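Thermophilic dibenzothiophene desulfurization enzyme C (Paenibacillus sp. A11-2, PDB 5XDC) probably oxidises dibenzothiophene to its sulfoxide and then its sulfone, using reduced FMN and molecular oxygen, as a tetrameric flavin-dependent monooxygenase. Local coordinates at residues V352-M363 with F375-T386; A83-F91 with G206-S214. All coordinates share one frame; numbering follows the deposited sequence. Where two conformers were deposited one is given.

Contact 1 of 2, residues V352-M363 with F375-T386; sequences VIELTSRLYEAM and FDRFWRDARTHT. With IND (indole), chain J.
The ring of Phe375 is held on both faces: Met363 CE sits over the centre of one in a CH-pi contact, 3.7 Å from the ring centroid, and Phe378 CD2 lies off-centre beneath the opposite one. It closes one end of an antiparallel helix pair (161°) in the helical C-terminal domain of the acyl-CoA dehydrogenase fold. At the rim, Phe375 turns its edge to the face of Tyr360 in a T-shaped pair, planes at 87°. An unbranched thioether suits this place: bent at chi3, Met363 also brings SD over the Phe375 ring, 4.6 Å from its centroid, a Met-aromatic contact. Midway the helices come close because Thr356 is small; its OG1 donates to Val352 O, a turn back in its own helix, and lies 3.3 Å from Trp379 CA. Trp379 NE1 reaches Ser357 OG of the second subunit. At the far end Ile353 CD1 stands over the centre of the Arg383 guanidinium, whose NH1 pairs with Glu361 of the second subunit. Arg383 NH2 donates to Thr386 OG1 (2.9 Å), which itself donates to Ala382 O. A valine in place of Thr386 would probably leave NH2 without this acceptor, its side less fixed against Ile353. One water donates to Thr356 O and Phe375 O and accepts from Trp379 N.

Contact 2 of 2, residues A83-F91 with G206-S214; sequences ADASLGHLF and GMRQTDSGS. With IND (indole), chain J.
His89 and Thr210 cross at about a right angle, the threonine methyl CG2 lying over one face of the imidazole in a CH-pi contact, 3.6 Å from the ring centroid and 18° off its normal. With CG2 on the ring, the other branch of Thr210 is left for polar work: OG1, set between the backbone N and the carbonyl carbon (chi1 63°), donates to Met207 O and so braces the type I turn from Met207 to Thr210. A beta-branched residue with one methyl and one hydroxyl suits both tasks. Met207 approaches the same imidazole obliquely; bent at chi2, it packs against the small Ala85 CB, 3.9 Å from SD. Together with Ser212, whose OG lies 3.2 Å from indole C2, these three residues build one wall of the indole pocket. Ser86 faces the turn itself, its OG accepting from Gln209 N at 3.0 Å (158°), a short side chain that lets helix and loop close to 4.9 Å between the CA atoms of Ser86 and Met207. Asp84 N-caps the helix, OD1 accepting from Leu87 N, while OD2 pairs with Arg35. The contact thus sets the start of helix 85-104, from the N-terminal domain, against the middle-domain loop between strands 196-198 and 215-217, with helix 16-38 packed on Ala83, Asp84 and Leu87 and helix 376-385 touching Ala85 and Met207.

How the contacts relate
Contacts 1 and 2, with centres about 16 Å apart, meet through helix 376-385, whose Asp381 OD1 probably accepts a hydrogen bond from Met207 N at 2.8 Å; OD2 of the same carboxylate packs on Ala85 CB. Through this junction the C-terminal domain meets both the N-terminal and middle domains around one indole. Contact 2 supplies His89 CE1, 3.3 Å from indole C2, together with Met207, Thr210 and Ser212, whereas contact 1 lends Thr384 and His385, with His385 CD2 3.7 Å from indole C8. The pocket also adjoins the flavin site: Ser160, which lines the indole pocket and binds FMN in another structure of this protein, lies about 3 Å from Ser212 between side chains.

Contact 1 of 2, residues V352-M363 with F375-T386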
loop_
_atom_site.group_PDB
_atom_site.type_symbol
_atom_site.label_atom_id
_atom_site.label_comp_id
_atom_site.label_asym_id
_atom_site.label_seq_id
_atom_site.Cartn_x
_atom_site.Cartn_y
_atom_site.Cartn_z
ATOM N N VAL B 352 -1.200 1.053 12.988
ATOM C CA VAL B 352 -0.135 1.217 13.971
ATOM C C VAL B 352 1.159 0.592 13.467
ATOM O O VAL B 352 2.243 1.125 13.710
ATOM C CB VAL B 352 -0.549 0.663 15.351
ATOM C CG1 VAL B 352 -0.620 -0.855 15.381
ATOM C CG2 VAL B 352 0.425 1.169 16.415
ATOM N N ILE B 353 1.071 -0.526 12.739
ATOM C CA ILE B 353 2.286 -1.186 12.265
ATOM C C ILE B 353 2.972 -0.339 11.188
ATOM O O ILE B 353 4.203 -0.217 11.174
ATOM C CB ILE B 353 1.961 -2.610 11.767
ATOM C CG1 ILE B 353 1.532 -3.522 12.932
ATOM C CG2 ILE B 353 3.146 -3.238 11.025
ATOM C CD1 ILE B 353 2.564 -3.683 14.045
ATOM N N GLU B 354 2.193 0.284 10.294
ATOM C CA GLU B 354 2.769 1.149 9.261
ATOM C C GLU B 354 3.353 2.414 9.872
ATOM O O GLU B 354 4.486 2.801 9.574
ATOM C CB GLU B 354 1.702 1.523 8.221
ATOM C CG GLU B 354 1.249 0.377 7.374
ATOM C CD GLU B 354 0.206 0.781 6.336
ATOM O OE1 GLU B 354 -0.176 1.972 6.296
ATOM O OE2 GLU B 354 -0.230 -0.099 5.559
ATOM N N LEU B 355 2.586 3.066 10.744
ATOM C CA LEU B 355 2.937 4.376 11.277
ATOM C C LEU B 355 4.192 4.324 12.147
ATOM O O LEU B 355 5.071 5.193 12.043
ATOM C CB LEU B 355 1.724 4.878 12.060
ATOM C CG LEU B 355 1.682 6.123 12.908
ATOM C CD1 LEU B 355 0.185 6.453 13.118
ATOM C CD2 LEU B 355 2.390 5.905 14.234
ATOM N N THR B 356 4.298 3.322 13.011
ATOM C CA THR B 356 5.410 3.297 13.950
ATOM C C THR B 356 6.736 3.059 13.249
ATOM O O THR B 356 7.785 3.414 13.800
ATOM C CB THR B 356 5.185 2.240 15.038
ATOM O OG1 THR B 356 4.952 0.957 14.453
ATOM C CG2 THR B 356 4.004 2.630 15.915
ATOM N N SER B 357 6.701 2.497 12.043
ATOM C CA SER B 357 7.893 2.289 11.234
ATOM C C SER B 357 8.145 3.467 10.301
ATOM O O SER B 357 9.263 3.988 10.236
ATOM C CB SER B 357 7.755 0.999 10.420
ATOM O OG SER B 357 8.845 0.851 9.543
ATOM N N ARG B 358 7.112 3.921 9.591
ATOM C CA ARG B 358 7.316 4.909 8.539
ATOM C C ARG B 358 7.542 6.317 9.067
ATOM O O ARG B 358 8.091 7.147 8.339
ATOM C CB ARG B 358 6.118 4.904 7.587
ATOM C CG ARG B 358 6.076 3.662 6.704
ATOM C CD ARG B 358 4.793 3.620 5.894
ATOM N NE ARG B 358 4.584 2.316 5.275
ATOM C CZ ARG B 358 3.458 1.940 4.682
ATOM N NH1 ARG B 358 2.423 2.772 4.621
ATOM N NH2 ARG B 358 3.369 0.728 4.142
ATOM N N LEU B 359 7.144 6.614 10.306
ATOM C CA LEU B 359 7.370 7.958 10.829
ATOM C C LEU B 359 8.854 8.301 10.898
ATOM O O LEU B 359 9.201 9.484 10.889
ATOM C CB LEU B 359 6.717 8.120 12.205
ATOM C CG LEU B 359 5.214 8.415 12.171
ATOM C CD1 LEU B 359 4.608 8.325 13.563
ATOM C CD2 LEU B 359 4.960 9.776 11.573
ATOM N N TYR B 360 9.743 7.304 10.944
ATOM C CA TYR B 360 11.173 7.612 10.886
ATOM C C TYR B 360 11.502 8.398 9.622
ATOM O O TYR B 360 12.385 9.266 9.632
ATOM C CB TYR B 360 12.014 6.334 10.933
ATOM C CG TYR B 360 12.273 5.801 12.330
ATOM C CD1 TYR B 360 13.340 6.280 13.082
ATOM C CD2 TYR B 360 11.472 4.817 12.889
ATOM C CE1 TYR B 360 13.593 5.802 14.357
ATOM C CE2 TYR B 360 11.727 4.333 14.172
ATOM C CZ TYR B 360 12.780 4.832 14.892
ATOM O OH TYR B 360 13.031 4.372 16.165
ATOM N N GLU B 361 10.807 8.099 8.525
ATOM C CA GLU B 361 11.074 8.773 7.261
ATOM C C GLU B 361 10.804 10.268 7.369
ATOM O O GLU B 361 11.471 11.073 6.710
ATOM C CB GLU B 361 10.221 8.135 6.163
ATOM C CG GLU B 361 10.570 8.552 4.755
ATOM C CD GLU B 361 9.809 7.752 3.705
ATOM O OE1 GLU B 361 9.113 8.378 2.885
ATOM O OE2 GLU B 361 9.926 6.503 3.672
ATOM N N ALA B 362 9.853 10.658 8.218
ATOM C CA ALA B 362 9.562 12.063 8.436
ATOM C C ALA B 362 10.556 12.715 9.387
ATOM O O ALA B 362 10.818 13.914 9.270
ATOM C CB ALA B 362 8.146 12.230 8.992
ATOM N N MET B 363 11.120 11.949 10.320
ATOM C CA MET B 363 11.987 12.498 11.354
ATOM C C MET B 363 13.438 12.617 10.908
ATOM O O MET B 363 14.124 13.557 11.326
ATOM C CB MET B 363 11.912 11.629 12.616
ATOM C CG MET B 363 10.581 11.721 13.337
ATOM S SD MET B 363 10.565 10.864 14.923
ATOM C CE MET B 363 10.530 9.188 14.338
ATOM N N PHE B 375 12.423 5.770 20.129
ATOM C CA PHE B 375 11.138 5.817 19.434
ATOM C C PHE B 375 10.701 4.442 18.962
ATOM O O PHE B 375 9.497 4.197 18.804
ATOM C CB PHE B 375 11.238 6.786 18.253
ATOM C CG PHE B 375 9.946 6.968 17.508
ATOM C CD1 PHE B 375 9.007 7.869 17.953
ATOM C CD2 PHE B 375 9.682 6.233 16.364
ATOM C CE1 PHE B 375 7.827 8.026 17.287
ATOM C CE2 PHE B 375 8.495 6.404 15.690
ATOM C CZ PHE B 375 7.576 7.296 16.157
ATOM N N ASP B 376 11.650 3.533 18.757
ATOM C CA ASP B 376 11.336 2.187 18.313
ATOM C C ASP B 376 10.473 1.426 19.308
ATOM O O ASP B 376 9.936 0.388 18.941
ATOM C CB ASP B 376 12.625 1.416 18.064
ATOM C CG ASP B 376 13.455 1.268 19.296
ATOM O OD1 ASP B 376 13.913 2.294 19.837
ATOM O OD2 ASP B 376 13.678 0.114 19.722
ATOM N N ARG B 377 10.350 1.911 20.545
ATOM C CA ARG B 377 9.456 1.283 21.516
ATOM C C ARG B 377 8.038 1.152 20.978
ATOM O O ARG B 377 7.365 0.142 21.218
ATOM C CB ARG B 377 9.456 2.096 22.809
ATOM C CG ARG B 377 8.525 1.585 23.866
ATOM C CD ARG B 377 8.704 2.394 25.161
ATOM N NE ARG B 377 8.539 3.833 24.942
ATOM C CZ ARG B 377 7.382 4.477 24.974
ATOM N NH1 ARG B 377 6.257 3.827 25.249
ATOM N NH2 ARG B 377 7.349 5.780 24.737
ATOM N N PHE B 378 7.553 2.164 20.254
ATOM C CA PHE B 378 6.184 2.104 19.747
ATOM C C PHE B 378 6.010 0.957 18.754
ATOM O O PHE B 378 5.076 0.152 18.873
ATOM C CB PHE B 378 5.809 3.441 19.106
ATOM C CG PHE B 378 5.782 4.599 20.075
ATOM C CD1 PHE B 378 4.687 4.796 20.912
ATOM C CD2 PHE B 378 6.830 5.508 20.127
ATOM C CE1 PHE B 378 4.652 5.866 21.795
ATOM C CE2 PHE B 378 6.804 6.582 21.000
ATOM C CZ PHE B 378 5.715 6.752 21.847
ATOM N N TRP B 379 6.921 0.840 17.786
ATOM C CA TRP B 379 6.868 -0.284 16.860
ATOM C C TRP B 379 7.041 -1.601 17.599
ATOM O O TRP B 379 6.319 -2.564 17.332
ATOM C CB TRP B 379 7.926 -0.134 15.771
ATOM C CG TRP B 379 8.013 -1.334 14.853
ATOM C CD1 TRP B 379 7.250 -1.581 13.756
ATOM C CD2 TRP B 379 8.909 -2.440 14.971
ATOM N NE1 TRP B 379 7.604 -2.785 13.182
ATOM C CE2 TRP B 379 8.625 -3.329 13.912
ATOM C CE3 TRP B 379 9.930 -2.766 15.866
ATOM C CZ2 TRP B 379 9.323 -4.509 13.720
ATOM C CZ3 TRP B 379 10.616 -3.951 15.676
ATOM C CH2 TRP B 379 10.315 -4.801 14.609
ATOM N N ARG B 380 7.981 -1.666 18.542
ATOM C CA ARG B 380 8.193 -2.929 19.250
ATOM C C ARG B 380 6.934 -3.359 20.006
ATOM O O ARG B 380 6.538 -4.531 19.960
ATOM C CB ARG B 380 9.376 -2.810 20.207
ATOM C CG ARG B 380 10.728 -2.795 19.508
ATOM C CD ARG B 380 11.862 -2.941 20.497
ATOM N NE ARG B 380 12.143 -1.714 21.227
ATOM C CZ ARG B 380 11.811 -1.477 22.498
ATOM N NH1 ARG B 380 11.147 -2.372 23.209
ATOM N NH2 ARG B 380 12.127 -0.325 23.056
ATOM N N ASP B 381 6.289 -2.425 20.691
ATOM C CA ASP B 381 5.087 -2.744 21.455
ATOM C C ASP B 381 3.963 -3.190 20.537
ATOM O O ASP B 381 3.337 -4.234 20.752
ATOM C CB ASP B 381 4.664 -1.530 22.268
ATOM C CG ASP B 381 5.600 -1.240 23.425
ATOM O OD1 ASP B 381 6.314 -2.166 23.879
ATOM O OD2 ASP B 381 5.615 -0.080 23.888
ATOM N N ALA B 382 3.708 -2.411 19.488
ATOM C CA ALA B 382 2.648 -2.749 18.554
ATOM C C ALA B 382 2.963 -4.029 17.805
ATOM O O ALA B 382 2.084 -4.882 17.644
ATOM C CB ALA B 382 2.433 -1.599 17.575
ATOM N N ARG B 383 4.199 -4.173 17.312
ATOM C CA ARG B 383 4.538 -5.361 16.530
ATOM C C ARG B 383 4.368 -6.626 17.362
ATOM O O ARG B 383 3.962 -7.674 16.841
ATOM C CB ARG B 383 5.975 -5.256 15.998
ATOM C CG ARG B 383 6.476 -6.453 15.185
ATOM C CD ARG B 383 5.763 -6.606 13.858
ATOM N NE ARG B 383 4.379 -7.035 14.031
ATOM C CZ ARG B 383 3.506 -7.175 13.045
ATOM N NH1 ARG B 383 3.872 -6.980 11.787
ATOM N NH2 ARG B 383 2.245 -7.514 13.313
ATOM N N THR B 384 4.671 -6.548 18.663
ATOM C CA THR B 384 4.494 -7.694 19.552
ATOM C C THR B 384 3.017 -8.034 19.734
ATOM O O THR B 384 2.587 -9.159 19.456
ATOM C CB THR B 384 5.163 -7.405 20.904
ATOM O OG1 THR B 384 6.577 -7.223 20.727
ATOM C CG2 THR B 384 4.967 -8.551 21.892
ATOM N N HIS B 385 2.213 -7.085 20.214
ATOM C CA HIS B 385 0.880 -7.497 20.618
ATOM C C HIS B 385 -0.064 -7.726 19.444
ATOM O O HIS B 385 -0.996 -8.529 19.573
ATOM C CB HIS B 385 0.241 -6.507 21.578
ATOM C CG HIS B 385 -0.928 -7.114 22.272
ATOM N ND1 HIS B 385 -2.215 -6.941 21.819
ATOM C CD2 HIS B 385 -0.997 -8.022 23.278
ATOM C CE1 HIS B 385 -3.039 -7.656 22.568
ATOM N NE2 HIS B 385 -2.326 -8.325 23.458
ATOM N N THR B 386 0.133 -7.053 18.303
ATOM C CA THR B 386 -0.748 -7.280 17.162
ATOM C C THR B 386 -0.726 -8.734 16.694
ATOM O O THR B 386 -1.614 -9.144 15.936
ATOM C CB THR B 386 -0.375 -6.372 15.970
ATOM O OG1 THR B 386 1.026 -6.485 15.683
ATOM C CG2 THR B 386 -0.745 -4.920 16.212
HETATM N N1 IND J . 2.272 -9.593 24.676
HETATM C C2 IND J . 1.792 -9.644 25.914
HETATM C C3 IND J . 0.929 -10.584 25.840
HETATM C C4 IND J . -0.081 -12.217 24.246
HETATM C C5 IND J . 0.003 -12.605 22.906
HETATM C C6 IND J . 0.907 -11.969 22.030
HETATM C C7 IND J . 1.725 -10.945 22.496
HETATM C C8 IND J . 1.652 -10.556 23.820
HETATM C C9 IND J . 0.724 -11.205 24.706
HETATM O O HOH W 1 8.478 3.022 16.495
HETATM O O HOH W 2 14.768 5.650 17.706
#

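Contact 2 of 2, residues A83-F91 with G206-S214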
loop_
_atom_site.group_PDB
_atom_site.type_symbol
_atom_site.label_atom_id
_atom_site.label_comp_id
_atom_site.label_asym_id
_atom_site.label_seq_id
_atom_site.Cartn_x
_atom_site.Cartn_y
_atom_site.Cartn_z
ATOM N N ALA B 83 0.884 6.403 26.465
ATOM C CA ALA B 83 2.016 6.755 27.313
ATOM C C ALA B 83 2.926 5.570 27.586
ATOM O O ALA B 83 4.154 5.712 27.573
ATOM C CB ALA B 83 1.515 7.309 28.652
ATOM N N ASP B 84 2.334 4.408 27.854
ATOM C CA ASP B 84 3.084 3.218 28.242
ATOM C C ASP B 84 2.243 2.032 27.796
ATOM O O ASP B 84 1.192 1.763 28.388
ATOM C CB ASP B 84 3.340 3.202 29.749
ATOM C CG ASP B 84 4.152 2.004 30.199
ATOM O OD1 ASP B 84 3.918 0.893 29.682
ATOM O OD2 ASP B 84 5.009 2.184 31.097
ATOM N N ALA B 85 2.678 1.349 26.735
ATOM C CA ALA B 85 1.855 0.296 26.158
ATOM C C ALA B 85 1.695 -0.885 27.100
ATOM O O ALA B 85 0.664 -1.554 27.064
ATOM C CB ALA B 85 2.442 -0.166 24.819
ATOM N N SER B 86 2.711 -1.182 27.921
ATOM C CA SER B 86 2.583 -2.283 28.871
ATOM C C SER B 86 1.547 -1.963 29.932
ATOM O O SER B 86 0.727 -2.820 30.292
ATOM C CB SER B 86 3.927 -2.566 29.535
ATOM O OG SER B 86 4.849 -3.175 28.634
ATOM N N LEU B 87 1.576 -0.741 30.455
ATOM C CA LEU B 87 0.583 -0.362 31.450
ATOM C C LEU B 87 -0.810 -0.273 30.832
ATOM O O LEU B 87 -1.789 -0.684 31.456
ATOM C CB LEU B 87 0.979 0.946 32.121
ATOM C CG LEU B 87 2.130 0.808 33.126
ATOM C CD1 LEU B 87 2.687 2.163 33.539
ATOM C CD2 LEU B 87 1.661 0.032 34.352
ATOM N N GLY B 88 -0.922 0.221 29.596
ATOM C CA GLY B 88 -2.208 0.158 28.916
ATOM C C GLY B 88 -2.709 -1.267 28.750
ATOM O O GLY B 88 -3.887 -1.559 28.976
ATOM N N HIS B 89 -1.816 -2.175 28.348
ATOM C CA HIS B 89 -2.146 -3.590 28.230
ATOM C C HIS B 89 -2.590 -4.169 29.574
ATOM O O HIS B 89 -3.624 -4.837 29.661
ATOM C CB HIS B 89 -0.916 -4.303 27.663
ATOM C CG HIS B 89 -0.945 -5.790 27.747
ATOM N ND1 HIS B 89 -0.684 -6.581 26.651
ATOM C CD2 HIS B 89 -1.083 -6.635 28.796
ATOM C CE1 HIS B 89 -0.718 -7.852 27.009
ATOM N NE2 HIS B 89 -0.971 -7.912 28.304
ATOM N N LEU B 90 -1.830 -3.911 30.635
ATOM C CA LEU B 90 -2.191 -4.464 31.939
ATOM C C LEU B 90 -3.555 -3.951 32.373
ATOM O O LEU B 90 -4.412 -4.721 32.820
ATOM C CB LEU B 90 -1.129 -4.108 32.981
ATOM C CG LEU B 90 0.228 -4.796 32.859
ATOM C CD1 LEU B 90 1.232 -4.135 33.770
ATOM C CD2 LEU B 90 0.076 -6.278 33.158
ATOM N N PHE B 91 -3.756 -2.647 32.238
ATOM C CA PHE B 91 -5.022 -2.005 32.571
ATOM C C PHE B 91 -6.159 -2.563 31.712
ATOM O O PHE B 91 -7.200 -2.989 32.228
ATOM C CB PHE B 91 -4.818 -0.499 32.397
ATOM C CG PHE B 91 -5.998 0.361 32.770
ATOM C CD1 PHE B 91 -6.299 0.619 34.097
ATOM C CD2 PHE B 91 -6.750 0.971 31.783
ATOM C CE1 PHE B 91 -7.360 1.430 34.432
ATOM C CE2 PHE B 91 -7.826 1.795 32.116
ATOM C CZ PHE B 91 -8.111 2.035 33.446
ATOM N N GLY B 206 8.573 -6.303 22.649
ATOM C CA GLY B 206 7.804 -5.210 23.192
ATOM C C GLY B 206 6.809 -5.736 24.212
ATOM O O GLY B 206 6.795 -6.921 24.535
ATOM N N MET B 207 5.969 -4.828 24.702
ATOM C CA MET B 207 5.101 -5.146 25.840
ATOM C C MET B 207 5.920 -5.747 26.984
ATOM O O MET B 207 5.519 -6.709 27.640
ATOM C CB MET B 207 3.970 -6.086 25.424
ATOM C CG MET B 207 2.972 -5.456 24.436
ATOM S SD MET B 207 2.175 -4.006 25.191
ATOM C CE MET B 207 0.838 -3.718 24.026
ATOM N N ARG B 208 7.066 -5.132 27.253
ATOM C CA ARG B 208 8.091 -5.763 28.075
ATOM C C ARG B 208 7.749 -5.786 29.562
ATOM O O ARG B 208 8.378 -6.553 30.305
ATOM C CB ARG B 208 9.427 -5.048 27.871
ATOM C CG ARG B 208 10.083 -5.392 26.532
ATOM C CD ARG B 208 11.466 -4.785 26.391
ATOM N NE ARG B 208 12.325 -5.046 27.540
ATOM C CZ ARG B 208 12.927 -6.202 27.797
ATOM N NH1 ARG B 208 12.768 -7.248 27.000
ATOM N NH2 ARG B 208 13.694 -6.310 28.867
ATOM N N GLN B 209 6.797 -4.965 30.023
ATOM C CA GLN B 209 6.413 -4.930 31.432
ATOM C C GLN B 209 5.007 -5.482 31.682
ATOM O O GLN B 209 4.373 -5.135 32.680
ATOM C CB GLN B 209 6.541 -3.508 31.986
ATOM C CG GLN B 209 7.997 -3.056 32.107
ATOM C CD GLN B 209 8.187 -1.930 33.103
ATOM O OE1 GLN B 209 7.674 -0.817 32.920
ATOM N NE2 GLN B 209 8.914 -2.218 34.181
ATOM N N THR B 210 4.533 -6.379 30.818
ATOM C CA THR B 210 3.212 -6.971 30.985
ATOM C C THR B 210 3.245 -8.293 31.741
ATOM O O THR B 210 2.184 -8.889 31.951
ATOM C CB THR B 210 2.529 -7.188 29.629
ATOM O OG1 THR B 210 3.277 -8.113 28.826
ATOM C CG2 THR B 210 2.354 -5.845 28.899
ATOM N N ASP B 211 4.422 -8.770 32.142
ATOM C CA ASP B 211 4.572 -10.051 32.840
ATOM C C ASP B 211 3.697 -11.150 32.239
ATOM O O ASP B 211 2.894 -11.805 32.914
ATOM C CB ASP B 211 4.300 -9.870 34.321
ATOM C CG ASP B 211 5.556 -9.522 35.081
ATOM O OD1 ASP B 211 6.450 -10.399 35.187
ATOM O OD2 ASP B 211 5.634 -8.388 35.548
ATOM N N SER B 212 3.907 -11.378 30.941
ATOM C CA SER B 212 3.123 -12.327 30.170
ATOM C C SER B 212 3.828 -13.668 30.035
ATOM O O SER B 212 3.609 -14.400 29.064
ATOM C CB SER B 212 2.791 -11.738 28.801
ATOM O OG SER B 212 1.939 -10.618 28.946
ATOM N N GLY B 213 4.659 -14.000 31.008
ATOM C CA GLY B 213 5.239 -15.317 31.097
ATOM C C GLY B 213 4.282 -16.384 31.591
ATOM O O GLY B 213 3.064 -16.255 31.445
ATOM N N SER B 214 4.823 -17.444 32.179
ATOM C CA SER B 214 4.033 -18.615 32.509
ATOM C C SER B 214 3.690 -18.650 33.999
ATOM O O SER B 214 4.286 -17.957 34.829
ATOM C CB SER B 214 4.765 -19.897 32.100
ATOM O OG SER B 214 5.990 -20.013 32.775
HETATM N N1 IND J . 2.272 -9.593 24.676
HETATM C C2 IND J . 1.792 -9.644 25.914
HETATM C C3 IND J . 0.929 -10.584 25.840
HETATM C C4 IND J . -0.081 -12.217 24.246
HETATM C C5 IND J . 0.003 -12.605 22.906
HETATM C C6 IND J . 0.907 -11.969 22.030
HETATM C C7 IND J . 1.725 -10.945 22.496
HETATM C C8 IND J . 1.652 -10.556 23.820
HETATM C C9 IND J . 0.724 -11.205 24.706
HETATM O O HOH W 3 6.681 -0.221 30.367
#